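Local coordinates for protein GTPase HflX (Sulfolobus solfataricus P2, PDB 2QTF) that hydrolyses GTP with magnesium as cofactor and associates with the 50S ribosomal subunit, perhaps acting in protein synthesis or ribosome biogenesis, at residues Ala4-Ser9 with Thr59-Glu64; Leu84-Leu89 with Gly239-Ile244; Met105-Ala110 with Val245-Val250. One frame throughout, in Å; residues are numbered along the deposited sequence.

Contact 1: Ala4-Ser9 with Thr59-Glu64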
ATOM      1  N   ALA A   4      16.779  -0.973   2.715  1.00 26.37           N
ATOM      2  CA  ALA A   4      16.824   0.026   1.637  1.00 26.36           C
ATOM      3  C   ALA A   4      17.523   1.272   2.165  1.00 26.44           C
ATOM      4  O   ALA A   4      17.364   1.615   3.376  1.00 26.49           O
ATOM      5  CB  ALA A   4      15.410   0.391   1.157  1.00 21.54           C
ATOM      6  N   ALA A   5      18.236   1.950   1.264  1.00 25.53           N
ATOM      7  CA  ALA A   5      18.630   3.349   1.458  1.00 25.11           C
ATOM      8  C   ALA A   5      17.554   4.217   0.740  1.00 25.34           C
ATOM      9  O   ALA A   5      17.339   4.008  -0.467  1.00 23.83           O
ATOM     10  CB  ALA A   5      20.060   3.625   0.777  1.00 24.80           C
ATOM     11  N   LEU A   6      16.898   5.152   1.452  1.00 23.39           N
ATOM     12  CA  LEU A   6      15.767   5.931   0.853  1.00 24.13           C
ATOM     13  C   LEU A   6      16.202   7.401   0.657  1.00 24.58           C
ATOM     14  O   LEU A   6      16.641   8.031   1.606  1.00 26.79           O
ATOM     15  CB  LEU A   6      14.531   5.831   1.765  1.00 22.76           C
ATOM     16  CG  LEU A   6      13.313   6.717   1.437  1.00 23.77           C
ATOM     17  CD1 LEU A   6      12.728   6.297   0.078  1.00 17.98           C
ATOM     18  CD2 LEU A   6      12.280   6.623   2.655  1.00 23.77           C
ATOM     19  N   PHE A   7      16.073   7.928  -0.554  1.00 22.78           N
ATOM     20  CA  PHE A   7      16.136   9.362  -0.795  1.00 25.18           C
ATOM     21  C   PHE A   7      14.776   9.939  -0.983  1.00 25.09           C
ATOM     22  O   PHE A   7      14.020   9.500  -1.898  1.00 26.44           O
ATOM     23  CB  PHE A   7      16.959   9.633  -2.079  1.00 24.09           C
ATOM     24  CG  PHE A   7      18.393   9.295  -1.912  1.00 26.64           C
ATOM     25  CD1 PHE A   7      19.335  10.313  -1.767  1.00 27.97           C
ATOM     26  CD2 PHE A   7      18.801   7.958  -1.762  1.00 23.89           C
ATOM     27  CE1 PHE A   7      20.673   9.986  -1.591  1.00 30.72           C
ATOM     28  CE2 PHE A   7      20.140   7.623  -1.546  1.00 30.38           C
ATOM     29  CZ  PHE A   7      21.087   8.674  -1.464  1.00 26.58           C
ATOM     30  N   VAL A   8      14.446  10.950  -0.177  1.00 25.55           N
ATOM     31  CA  VAL A   8      13.075  11.496  -0.148  1.00 27.38           C
ATOM     32  C   VAL A   8      13.084  12.935   0.427  1.00 27.02           C
ATOM     33  O   VAL A   8      13.862  13.198   1.343  1.00 28.23           O
ATOM     34  CB  VAL A   8      12.120  10.548   0.732  1.00 26.52           C
ATOM     35  CG1 VAL A   8      12.581  10.460   2.172  1.00 26.35           C
ATOM     36  CG2 VAL A   8      10.652  10.959   0.692  1.00 24.84           C
ATOM     37  N   SER A   9      12.204  13.807  -0.040  1.00 29.20           N
ATOM     38  CA  SER A   9      12.088  15.181   0.548  1.00 31.64           C
ATOM     39  C   SER A   9      11.465  15.083   1.958  1.00 33.71           C
ATOM     40  O   SER A   9      10.759  14.075   2.297  1.00 29.45           O
ATOM     41  CB  SER A   9      11.146  15.982  -0.333  1.00 33.20           C
ATOM     42  OG  SER A   9       9.802  15.488  -0.126  1.00 36.55           O
ATOM     43  N   THR A  59      19.060  -2.463  -1.549  1.00 24.42           N
ATOM     44  CA  THR A  59      18.261  -1.743  -2.546  1.00 24.04           C
ATOM     45  C   THR A  59      18.334  -0.230  -2.365  1.00 21.79           C
ATOM     46  O   THR A  59      18.256   0.280  -1.247  1.00 22.40           O
ATOM     47  CB  THR A  59      16.721  -2.185  -2.459  1.00 25.01           C
ATOM     48  OG1 THR A  59      16.648  -3.619  -2.622  1.00 27.29           O
ATOM     49  CG2 THR A  59      15.781  -1.422  -3.464  1.00 23.30           C
ATOM     50  N   LEU A  60      18.439   0.465  -3.498  1.00 20.76           N
ATOM     51  CA  LEU A  60      18.354   1.945  -3.477  1.00 21.63           C
ATOM     52  C   LEU A  60      16.934   2.378  -3.858  1.00 20.87           C
ATOM     53  O   LEU A  60      16.422   1.921  -4.834  1.00 21.24           O
ATOM     54  CB  LEU A  60      19.331   2.513  -4.503  1.00 21.32           C
ATOM     55  CG  LEU A  60      19.299   4.008  -4.762  1.00 22.17           C
ATOM     56  CD1 LEU A  60      19.458   4.796  -3.458  1.00 27.69           C
ATOM     57  CD2 LEU A  60      20.413   4.362  -5.852  1.00 24.19           C
ATOM     58  N   ILE A  61      16.293   3.213  -3.039  1.00 22.26           N
ATOM     59  CA  ILE A  61      14.972   3.680  -3.385  1.00 22.58           C
ATOM     60  C   ILE A  61      14.976   5.206  -3.443  1.00 21.31           C
ATOM     61  O   ILE A  61      15.383   5.849  -2.480  1.00 21.20           O
ATOM     62  CB  ILE A  61      13.878   3.159  -2.351  1.00 22.20           C
ATOM     63  CG1 ILE A  61      13.898   1.608  -2.344  1.00 21.24           C
ATOM     64  CG2 ILE A  61      12.451   3.687  -2.751  1.00 21.96           C
ATOM     65  CD1 ILE A  61      13.033   1.009  -1.203  1.00 22.81           C
ATOM     66  N   ILE A  62      14.546   5.749  -4.575  1.00 20.01           N
ATOM     67  CA  ILE A  62      14.503   7.203  -4.757  1.00 22.05           C
ATOM     68  C   ILE A  62      13.046   7.613  -4.891  1.00 22.72           C
ATOM     69  O   ILE A  62      12.335   7.171  -5.782  1.00 22.48           O
ATOM     70  CB  ILE A  62      15.387   7.611  -5.939  1.00 23.26           C
ATOM     71  CG1 ILE A  62      16.914   7.287  -5.610  1.00 22.59           C
ATOM     72  CG2 ILE A  62      15.182   9.106  -6.206  1.00 24.53           C
ATOM     73  CD1 ILE A  62      17.760   7.236  -6.873  1.00 23.85           C
ATOM     74  N   PHE A  63      12.557   8.401  -3.947  1.00 23.32           N
ATOM     75  CA  PHE A  63      11.174   8.763  -4.013  1.00 22.63           C
ATOM     76  C   PHE A  63      10.943   9.933  -4.956  1.00 24.44           C
ATOM     77  O   PHE A  63      10.598  10.986  -4.488  1.00 25.83           O
ATOM     78  CB  PHE A  63      10.607   9.001  -2.598  1.00 23.08           C
ATOM     79  CG  PHE A  63       9.106   8.827  -2.522  1.00 24.64           C
ATOM     80  CD1 PHE A  63       8.507   7.561  -2.646  1.00 26.72           C
ATOM     81  CD2 PHE A  63       8.274   9.954  -2.400  1.00 24.87           C
ATOM     82  CE1 PHE A  63       7.081   7.449  -2.584  1.00 24.83           C
ATOM     83  CE2 PHE A  63       6.876   9.854  -2.311  1.00 27.70           C
ATOM     84  CZ  PHE A  63       6.273   8.617  -2.397  1.00 23.31           C
ATOM     85  N   GLU A  64      11.084   9.711  -6.262  1.00 24.56           N
ATOM     86  CA  GLU A  64      10.894  10.704  -7.316  1.00 28.38           C
ATOM     87  C   GLU A  64      10.687   9.865  -8.549  1.00 28.50           C
ATOM     88  O   GLU A  64      10.962   8.662  -8.525  1.00 29.00           O
ATOM     89  CB  GLU A  64      12.214  11.487  -7.544  1.00 28.10           C
ATOM     90  CG  GLU A  64      12.125  13.006  -7.342  1.00 37.60           C
ATOM     91  CD  GLU A  64      10.991  13.705  -8.102  1.00 40.52           C
ATOM     92  OE1 GLU A  64      10.673  14.855  -7.697  1.00 46.64           O
ATOM     93  OE2 GLU A  64      10.409  13.136  -9.076  1.00 39.37           O
TER
HETATM   94  O   HOH W   1      10.634  13.036  -2.308  1.00 27.05           O

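Contact 2: Leu84-Leu89 with Gly239-Ile244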
ATOM      1  N   LEU A  84      14.758   1.341  -7.173  1.00 22.26           N
ATOM      2  CA  LEU A  84      13.321   1.553  -7.415  1.00 21.21           C
ATOM      3  C   LEU A  84      13.198   3.055  -7.384  1.00 21.41           C
ATOM      4  O   LEU A  84      13.627   3.658  -6.415  1.00 22.28           O
ATOM      5  CB  LEU A  84      12.503   0.995  -6.241  1.00 20.42           C
ATOM      6  CG  LEU A  84      12.645  -0.554  -6.090  1.00 21.87           C
ATOM      7  CD1 LEU A  84      11.828  -1.024  -4.766  1.00 22.76           C
ATOM      8  CD2 LEU A  84      12.173  -1.243  -7.402  1.00 22.32           C
ATOM      9  N   ASP A  85      12.495   3.639  -8.366  1.00 19.98           N
ATOM     10  CA  ASP A  85      12.037   5.010  -8.185  1.00 18.90           C
ATOM     11  C   ASP A  85      10.573   4.953  -7.659  1.00 22.25           C
ATOM     12  O   ASP A  85      10.067   3.884  -7.238  1.00 17.84           O
ATOM     13  CB  ASP A  85      12.214   5.851  -9.477  1.00 19.12           C
ATOM     14  CG  ASP A  85      11.185   5.537 -10.567  1.00 23.33           C
ATOM     15  OD1 ASP A  85      10.500   4.471 -10.451  1.00 21.55           O
ATOM     16  OD2 ASP A  85      11.115   6.326 -11.547  1.00 20.35           O
ATOM     17  N   LYS A  86       9.869   6.089  -7.694  1.00 19.06           N
ATOM     18  CA  LYS A  86       8.561   6.098  -7.025  1.00 21.31           C
ATOM     19  C   LYS A  86       7.539   5.206  -7.747  1.00 17.94           C
ATOM     20  O   LYS A  86       6.736   4.540  -7.083  1.00 17.84           O
ATOM     21  CB  LYS A  86       7.942   7.514  -7.058  1.00 21.80           C
ATOM     22  CG  LYS A  86       6.535   7.520  -6.413  1.00 25.03           C
ATOM     23  CD  LYS A  86       6.069   9.023  -6.365  1.00 31.65           C
ATOM     24  CE  LYS A  86       4.609   9.099  -5.924  1.00 40.71           C
ATOM     25  NZ  LYS A  86       3.855  10.379  -6.448  1.00 39.83           N
ATOM     26  N   ILE A  87       7.624   5.177  -9.055  1.00 17.65           N
ATOM     27  CA  ILE A  87       6.770   4.301  -9.883  1.00 19.86           C
ATOM     28  C   ILE A  87       7.059   2.825  -9.613  1.00 19.33           C
ATOM     29  O   ILE A  87       6.154   2.093  -9.379  1.00 17.20           O
ATOM     30  CB  ILE A  87       6.814   4.671 -11.388  1.00 20.15           C
ATOM     31  CG1 ILE A  87       6.209   6.092 -11.513  1.00 24.24           C
ATOM     32  CG2 ILE A  87       6.194   3.598 -12.280  1.00 19.08           C
ATOM     33  CD1 ILE A  87       5.622   6.394 -12.717  1.00 36.14           C
ATOM     34  N   LEU A  88       8.300   2.417  -9.726  1.00 17.38           N
ATOM     35  CA  LEU A  88       8.651   1.012  -9.515  1.00 16.58           C
ATOM     36  C   LEU A  88       8.385   0.601  -8.048  1.00 17.36           C
ATOM     37  O   LEU A  88       7.993  -0.549  -7.799  1.00 15.55           O
ATOM     38  CB  LEU A  88      10.127   0.790  -9.910  1.00 16.49           C
ATOM     39  CG  LEU A  88      10.459   0.857 -11.432  1.00 16.93           C
ATOM     40  CD1 LEU A  88      11.959   0.444 -11.625  1.00 22.66           C
ATOM     41  CD2 LEU A  88       9.503  -0.004 -12.239  1.00 17.95           C
ATOM     42  N   LEU A  89       8.541   1.504  -7.092  1.00 15.89           N
ATOM     43  CA  LEU A  89       8.230   1.182  -5.702  1.00 16.64           C
ATOM     44  C   LEU A  89       6.747   0.866  -5.553  1.00 17.14           C
ATOM     45  O   LEU A  89       6.326  -0.085  -4.850  1.00 14.93           O
ATOM     46  CB  LEU A  89       8.671   2.345  -4.731  1.00 17.74           C
ATOM     47  CG  LEU A  89       8.161   2.240  -3.246  1.00 15.34           C
ATOM     48  CD1 LEU A  89       8.866   1.115  -2.554  1.00 17.42           C
ATOM     49  CD2 LEU A  89       8.287   3.554  -2.354  1.00 21.11           C
ATOM     50  N   GLY A 239      -1.905  10.462  -4.351  1.00 28.53           N
ATOM     51  CA  GLY A 239      -0.934  10.900  -5.408  1.00 28.98           C
ATOM     52  C   GLY A 239      -0.505   9.773  -6.344  1.00 28.64           C
ATOM     53  O   GLY A 239       0.685   9.675  -6.702  1.00 32.23           O
ATOM     54  N   ILE A 240      -1.421   8.926  -6.787  1.00 26.93           N
ATOM     55  CA  ILE A 240      -0.919   7.766  -7.605  1.00 28.42           C
ATOM     56  C   ILE A 240      -0.509   8.309  -9.008  1.00 29.00           C
ATOM     57  O   ILE A 240      -1.319   8.987  -9.646  1.00 27.36           O
ATOM     58  CB  ILE A 240      -1.996   6.773  -7.769  1.00 30.03           C
ATOM     59  CG1 ILE A 240      -2.341   6.259  -6.352  1.00 32.04           C
ATOM     60  CG2 ILE A 240      -1.501   5.509  -8.609  1.00 30.20           C
ATOM     61  CD1 ILE A 240      -3.649   5.449  -6.323  1.00 39.83           C
ATOM     62  N   PRO A 241       0.738   8.083  -9.417  1.00 28.79           N
ATOM     63  CA  PRO A 241       1.130   8.451 -10.764  1.00 27.46           C
ATOM     64  C   PRO A 241       0.200   7.847 -11.794  1.00 25.88           C
ATOM     65  O   PRO A 241      -0.154   6.679 -11.717  1.00 23.90           O
ATOM     66  CB  PRO A 241       2.486   7.764 -10.925  1.00 28.74           C
ATOM     67  CG  PRO A 241       3.060   7.668  -9.493  1.00 31.42           C
ATOM     68  CD  PRO A 241       1.835   7.413  -8.667  1.00 28.49           C
ATOM     69  N   PRO A 242      -0.179   8.641 -12.830  1.00 25.95           N
ATOM     70  CA  PRO A 242      -1.174   8.210 -13.824  1.00 24.49           C
ATOM     71  C   PRO A 242      -0.845   6.933 -14.516  1.00 21.70           C
ATOM     72  O   PRO A 242      -1.721   6.224 -14.885  1.00 22.62           O
ATOM     73  CB  PRO A 242      -1.156   9.383 -14.883  1.00 24.26           C
ATOM     74  CG  PRO A 242       0.105  10.087 -14.642  1.00 26.68           C
ATOM     75  CD  PRO A 242       0.396   9.972 -13.128  1.00 26.39           C
ATOM     76  N   GLN A 243       0.433   6.659 -14.769  1.00 22.33           N
ATOM     77  CA  GLN A 243       0.911   5.422 -15.469  1.00 24.50           C
ATOM     78  C   GLN A 243       0.448   4.150 -14.749  1.00 21.32           C
ATOM     79  O   GLN A 243       0.393   3.082 -15.406  1.00 22.67           O
ATOM     80  CB  GLN A 243       2.506   5.245 -15.381  1.00 22.84           C
ATOM     81  CG  GLN A 243       3.382   6.231 -16.064  1.00 32.71           C
ATOM     82  CD  GLN A 243       3.733   7.466 -15.221  1.00 40.13           C
ATOM     83  OE1 GLN A 243       2.887   8.065 -14.474  1.00 30.38           O
ATOM     84  NE2 GLN A 243       4.976   7.907 -15.380  1.00 37.88           N
ATOM     85  N   ILE A 244       0.255   4.234 -13.425  1.00 20.90           N
ATOM     86  CA  ILE A 244      -0.010   2.982 -12.648  1.00 21.98           C
ATOM     87  C   ILE A 244      -1.407   2.951 -12.044  1.00 21.91           C
ATOM     88  O   ILE A 244      -1.704   2.148 -11.202  1.00 21.10           O
ATOM     89  CB  ILE A 244       1.104   2.663 -11.564  1.00 19.34           C
ATOM     90  CG1 ILE A 244       1.185   3.748 -10.487  1.00 24.75           C
ATOM     91  CG2 ILE A 244       2.453   2.595 -12.317  1.00 22.07           C
ATOM     92  CD1 ILE A 244       2.221   3.470  -9.362  1.00 22.05           C
TER

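Contact 3: Met105-Ala110 with Val245-Val250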
ATOM      1  N   MET A 105      -1.288  -9.153 -14.352  1.00 22.11           N
ATOM      2  CA  MET A 105      -1.117  -8.717 -15.699  1.00 23.82           C
ATOM      3  C   MET A 105      -1.027  -7.192 -15.803  1.00 19.91           C
ATOM      4  O   MET A 105      -0.225  -6.683 -16.614  1.00 20.35           O
ATOM      5  CB  MET A 105      -2.320  -9.260 -16.518  1.00 23.36           C
ATOM      6  CG  MET A 105      -2.168 -10.832 -16.813  1.00 27.32           C
ATOM      7  SD  MET A 105      -3.803 -11.302 -17.555  1.00 35.31           S
ATOM      8  CE  MET A 105      -3.362 -10.626 -19.119  1.00 33.44           C
ATOM      9  N   GLN A 106      -1.879  -6.449 -15.060  1.00 19.53           N
ATOM     10  CA  GLN A 106      -1.797  -4.965 -15.194  1.00 20.93           C
ATOM     11  C   GLN A 106      -0.456  -4.487 -14.632  1.00 20.42           C
ATOM     12  O   GLN A 106       0.096  -3.474 -15.078  1.00 19.43           O
ATOM     13  CB  GLN A 106      -2.856  -4.251 -14.359  1.00 19.40           C
ATOM     14  CG  GLN A 106      -4.266  -4.392 -14.966  1.00 23.98           C
ATOM     15  CD  GLN A 106      -4.529  -3.459 -16.166  1.00 24.68           C
ATOM     16  OE1 GLN A 106      -5.635  -3.472 -16.716  1.00 32.67           O
ATOM     17  NE2 GLN A 106      -3.553  -2.728 -16.602  1.00 17.65           N
ATOM     18  N   ILE A 107       0.008  -5.146 -13.558  1.00 18.16           N
ATOM     19  CA  ILE A 107       1.306  -4.733 -12.948  1.00 16.04           C
ATOM     20  C   ILE A 107       2.448  -5.035 -13.929  1.00 15.67           C
ATOM     21  O   ILE A 107       3.318  -4.238 -14.168  1.00 16.45           O
ATOM     22  CB  ILE A 107       1.527  -5.510 -11.558  1.00 16.47           C
ATOM     23  CG1 ILE A 107       0.486  -4.952 -10.539  1.00 15.02           C
ATOM     24  CG2 ILE A 107       3.090  -5.309 -11.062  1.00 14.79           C
ATOM     25  CD1 ILE A 107       0.118  -5.887  -9.381  1.00 18.69           C
ATOM     26  N   GLU A 108       2.432  -6.202 -14.539  1.00 17.81           N
ATOM     27  CA  GLU A 108       3.512  -6.533 -15.423  1.00 18.15           C
ATOM     28  C   GLU A 108       3.477  -5.581 -16.675  1.00 19.83           C
ATOM     29  O   GLU A 108       4.534  -5.154 -17.188  1.00 21.01           O
ATOM     30  CB  GLU A 108       3.347  -7.962 -15.968  1.00 19.90           C
ATOM     31  CG  GLU A 108       4.649  -8.156 -16.888  1.00 26.61           C
ATOM     32  CD  GLU A 108       4.785  -9.467 -17.504  1.00 38.49           C
ATOM     33  OE1 GLU A 108       5.897  -9.663 -18.093  1.00 33.41           O
ATOM     34  OE2 GLU A 108       3.794 -10.277 -17.398  1.00 36.51           O
ATOM     35  N   LEU A 109       2.274  -5.321 -17.158  1.00 21.26           N
ATOM     36  CA  LEU A 109       2.035  -4.346 -18.295  1.00 20.97           C
ATOM     37  C   LEU A 109       2.647  -2.969 -17.940  1.00 19.35           C
ATOM     38  O   LEU A 109       3.423  -2.399 -18.704  1.00 18.69           O
ATOM     39  CB  LEU A 109       0.505  -4.212 -18.542  1.00 19.59           C
ATOM     40  CG  LEU A 109       0.195  -3.178 -19.699  1.00 23.19           C
ATOM     41  CD1 LEU A 109       0.894  -3.605 -21.071  1.00 22.74           C
ATOM     42  CD2 LEU A 109      -1.325  -3.067 -19.849  1.00 21.61           C
ATOM     43  N   ALA A 110       2.344  -2.452 -16.753  1.00 17.69           N
ATOM     44  CA  ALA A 110       2.919  -1.167 -16.319  1.00 16.91           C
ATOM     45  C   ALA A 110       4.446  -1.205 -16.185  1.00 17.51           C
ATOM     46  O   ALA A 110       5.155  -0.215 -16.509  1.00 16.92           O
ATOM     47  CB  ALA A 110       2.259  -0.681 -15.006  1.00 17.27           C
ATOM     48  N   VAL A 245      -2.258   3.882 -12.492  1.00 22.14           N
ATOM     49  CA  VAL A 245      -3.608   3.978 -11.882  1.00 20.92           C
ATOM     50  C   VAL A 245      -4.361   2.751 -12.209  1.00 20.19           C
ATOM     51  O   VAL A 245      -5.045   2.253 -11.333  1.00 21.11           O
ATOM     52  CB  VAL A 245      -4.348   5.245 -12.404  1.00 22.66           C
ATOM     53  CG1 VAL A 245      -5.905   5.087 -12.237  1.00 25.30           C
ATOM     54  CG2 VAL A 245      -3.881   6.434 -11.665  1.00 22.10           C
ATOM     55  N   ASP A 246      -4.263   2.165 -13.408  1.00 20.08           N
ATOM     56  CA  ASP A 246      -5.021   0.949 -13.587  1.00 22.10           C
ATOM     57  C   ASP A 246      -4.503  -0.253 -12.778  1.00 23.63           C
ATOM     58  O   ASP A 246      -5.308  -1.055 -12.302  1.00 23.31           O
ATOM     59  CB  ASP A 246      -5.015   0.377 -14.997  1.00 24.32           C
ATOM     60  CG  ASP A 246      -5.867   1.235 -16.007  1.00 31.47           C
ATOM     61  OD1 ASP A 246      -6.692   2.066 -15.605  1.00 34.65           O
ATOM     62  OD2 ASP A 246      -5.627   1.011 -17.176  1.00 31.38           O
ATOM     63  N   ALA A 247      -3.175  -0.426 -12.730  1.00 20.28           N
ATOM     64  CA  ALA A 247      -2.677  -1.478 -11.870  1.00 20.82           C
ATOM     65  C   ALA A 247      -3.170  -1.284 -10.432  1.00 19.30           C
ATOM     66  O   ALA A 247      -3.447  -2.288  -9.740  1.00 19.33           O
ATOM     67  CB  ALA A 247      -1.158  -1.518 -11.916  1.00 18.41           C
ATOM     68  N   PHE A 248      -3.213  -0.027  -9.953  1.00 19.85           N
ATOM     69  CA  PHE A 248      -3.641   0.240  -8.552  1.00 18.97           C
ATOM     70  C   PHE A 248      -5.075  -0.192  -8.359  1.00 20.62           C
ATOM     71  O   PHE A 248      -5.417  -1.007  -7.473  1.00 18.36           O
ATOM     72  CB  PHE A 248      -3.507   1.773  -8.191  1.00 19.51           C
ATOM     73  CG  PHE A 248      -4.157   2.105  -6.913  1.00 22.33           C
ATOM     74  CD1 PHE A 248      -3.704   1.557  -5.692  1.00 19.17           C
ATOM     75  CD2 PHE A 248      -5.315   2.957  -6.914  1.00 28.13           C
ATOM     76  CE1 PHE A 248      -4.389   1.814  -4.455  1.00 27.98           C
ATOM     77  CE2 PHE A 248      -5.990   3.231  -5.708  1.00 27.93           C
ATOM     78  CZ  PHE A 248      -5.489   2.690  -4.466  1.00 26.55           C
ATOM     79  N   PHE A 249      -5.963   0.371  -9.191  1.00 19.60           N
ATOM     80  CA  PHE A 249      -7.382   0.027  -9.037  1.00 19.99           C
ATOM     81  C   PHE A 249      -7.712  -1.439  -9.181  1.00 20.06           C
ATOM     82  O   PHE A 249      -8.541  -2.015  -8.452  1.00 22.43           O
ATOM     83  CB  PHE A 249      -8.269   0.916  -9.938  1.00 19.96           C
ATOM     84  CG  PHE A 249      -8.491   2.218  -9.346  1.00 22.34           C
ATOM     85  CD1 PHE A 249      -9.234   2.321  -8.169  1.00 25.95           C
ATOM     86  CD2 PHE A 249      -7.873   3.371  -9.873  1.00 25.47           C
ATOM     87  CE1 PHE A 249      -9.415   3.544  -7.516  1.00 25.94           C
ATOM     88  CE2 PHE A 249      -8.047   4.611  -9.239  1.00 30.25           C
ATOM     89  CZ  PHE A 249      -8.837   4.710  -8.053  1.00 29.86           C
ATOM     90  N   VAL A 250      -7.102  -2.081 -10.106  1.00 20.20           N
ATOM     91  CA  VAL A 250      -7.383  -3.505 -10.265  1.00 20.29           C
ATOM     92  C   VAL A 250      -6.908  -4.323  -9.065  1.00 21.11           C
ATOM     93  O   VAL A 250      -7.554  -5.260  -8.587  1.00 21.16           O
ATOM     94  CB  VAL A 250      -6.728  -4.038 -11.581  1.00 20.26           C
ATOM     95  CG1 VAL A 250      -7.035  -5.477 -11.757  1.00 21.13           C
ATOM     96  CG2 VAL A 250      -7.331  -3.333 -12.834  1.00 27.20           C
TER
HETATM   97  O   HOH W   2      -4.063  -0.614 -18.386  1.00 34.50           O

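Contact 1: Ala4-Ser9 with Thr59-Glu64
Ile61 reaches back two residues along the neighbouring strand to touch Ala4, although its own register partner is Leu6. With CG1 anti to the carbonyl carbon (chi1 -59°) and the chain extended beyond it, Ile61 CD1 ends 3.4 Å from Ala4 CB, tighter than an ordinary methyl contact. The other branch of Ile61 serves Leu6: CG2 lies 3.9 Å from Leu6 CD1, the two side chains meeting at a slant. On the face that carries Ala5, Phe7 and Leu60 the reach runs forward instead. Leu60, paired with Ala5, has CG anti to its amide nitrogen (chi1 173°) and beside the carbonyl carbon; from there Leu60 CD1 reaches 3.5 Å from Phe7 CE2. Ile61 O sits near the plane of that same ring, at its edge.

These side chains flank two central strands of the four-stranded parallel sheet in the N-terminal alpha/beta domain; the axes of segments 4-7 and 59-62 run parallel within 17°. Four backbone bonds zip them together, Thr59 O, Ala5 O, Ile61 O and Phe7 O each accepting one amide; the last and shortest is Phe63 N to Phe7 O, 2.7 Å. Helix 13-22 covers the face of Ile61, while helix 45-52 packs on Ala5, Phe7 and Leu60, and the Phe7 ring stacks with that of Tyr31.

At the end of the ladder, Phe63 is the centre of an inverse gamma turn, and Val8 CG2 approaches Phe63 CB at 3.8 Å. A water prolongs the pairing there: it accepts from Ser9 N at 2.9 Å and donates to Phe63 O at 3.0 Å, lying in the plane of the Phe63 ring at its edge.

Contact 2: Leu84-Leu89 with Gly239-Ile244
Ile87 and Lys86, in the first turn of helix 86-97, meet Pro241 and its neighbours in the loop between strand 226-232 and helix 245-253. The contact thus joins the N-terminal domain to the P-loop G domain, in a loop not far downstream of Asp232-Gly235, the predicted GTP-binding sequence that leads into switch II in GTPases of this class.

Ile87 gives the most surface. Its CG1 is anti to the carbonyl carbon (chi1 -64°), and Ile87 CD1 comes to 3.9 Å from Pro241 CB, the two side chains running past one another in opposite senses. The side chains of Ile87 and Gln243 cross at about a right angle, and Ile87 CD1 stands 3.1 Å from Gln243 NE2, short enough to make the placing of the amide doubtful.

Lys86 is extended throughout. Lys86 CE passes 4.1 Å from Pro241 CG. Lys86 NZ donates to Gly239 O at 3.3 Å, in the carbonyl plane and at 153° to the C=O bond. With a serine in its place, Gly239 O would probably lose its ammonium donor and Pro241 CG the methylene lying against it, leaving this end of the loop more loosely held.

The helix start presenting both residues is fixed by Asp85 at the N-cap: Leu88 N points straight at Asp85 OD1 (3.1 Å, 179° at the hydrogen), while Asp85 OD2 is bonded to Tyr114 OH and Leu66 N. The second methyl of Ile87, CG2, rests 3.9 Å from Ile244 CG2.

Contact 3: Met105-Ala110 with Val245-Val250
Gln106 and Ala247 mark the nearest backbone approach of an antiparallel helix pair, in which helix 101-121 of the middle region packs on helix 245-253 of the G domain. The short axes come within 8.5 Å at 163° between directions. This close spacing is consistent with the small residue at the centre: the CA atoms of Gln106 and Ala247 are 4.9 Å apart, and Gln106 CB lies 3.7 Å from Ala247 CA.

Ala247 CB is approached by Ile107 CG1 at 4.0 Å, and Leu91 and Phe94 of helix 86-97 also touch Ala247, making its methyl part of a three-helix junction. Helix 145-164 also packs on helix 101-121, touching Met105, Gln106 and Leu109.

Gln106 has the largest share of the contact. Its chain bends at chi2 (-78°) instead of running straight out. The aliphatic part is used first: Gln106 CG meets Val250 CG2 at 3.9 Å, the side chains crossing roughly at right angles. The bend then carries the amide toward Asp246, where Gln106 NE2 lies 3.8 Å from Asp246 CB.

Amide and carboxylate do not bond directly, and their planes are 72° apart. One water joins them instead, accepting from Gln106 NE2 at 2.8 Å and donating to Asp246 OD2 at 2.6 Å.

How the contacts relate
Contact 1 is core: every touching residue is buried, and a regular backbone ladder with apolar side chains on both faces holds strands of a single domain. Contacts 2 and 3 are partly buried and join the N-terminal and middle regions to the G domain through consecutive pieces of it, the 239-244 loop and the helix that follows. Side chains do the work there: proline, isoleucine and one lysine-to-carbonyl bond in contact 2, alanine-centred helix packing with a water bridge in contact 3. Glu64 O probably accepts from Lys86 N, tying contact 1 to contact 2, whereas Ile244 CG2 packs on Ala110 CB to reach contact 3. Contacts 1 and 3 do not touch.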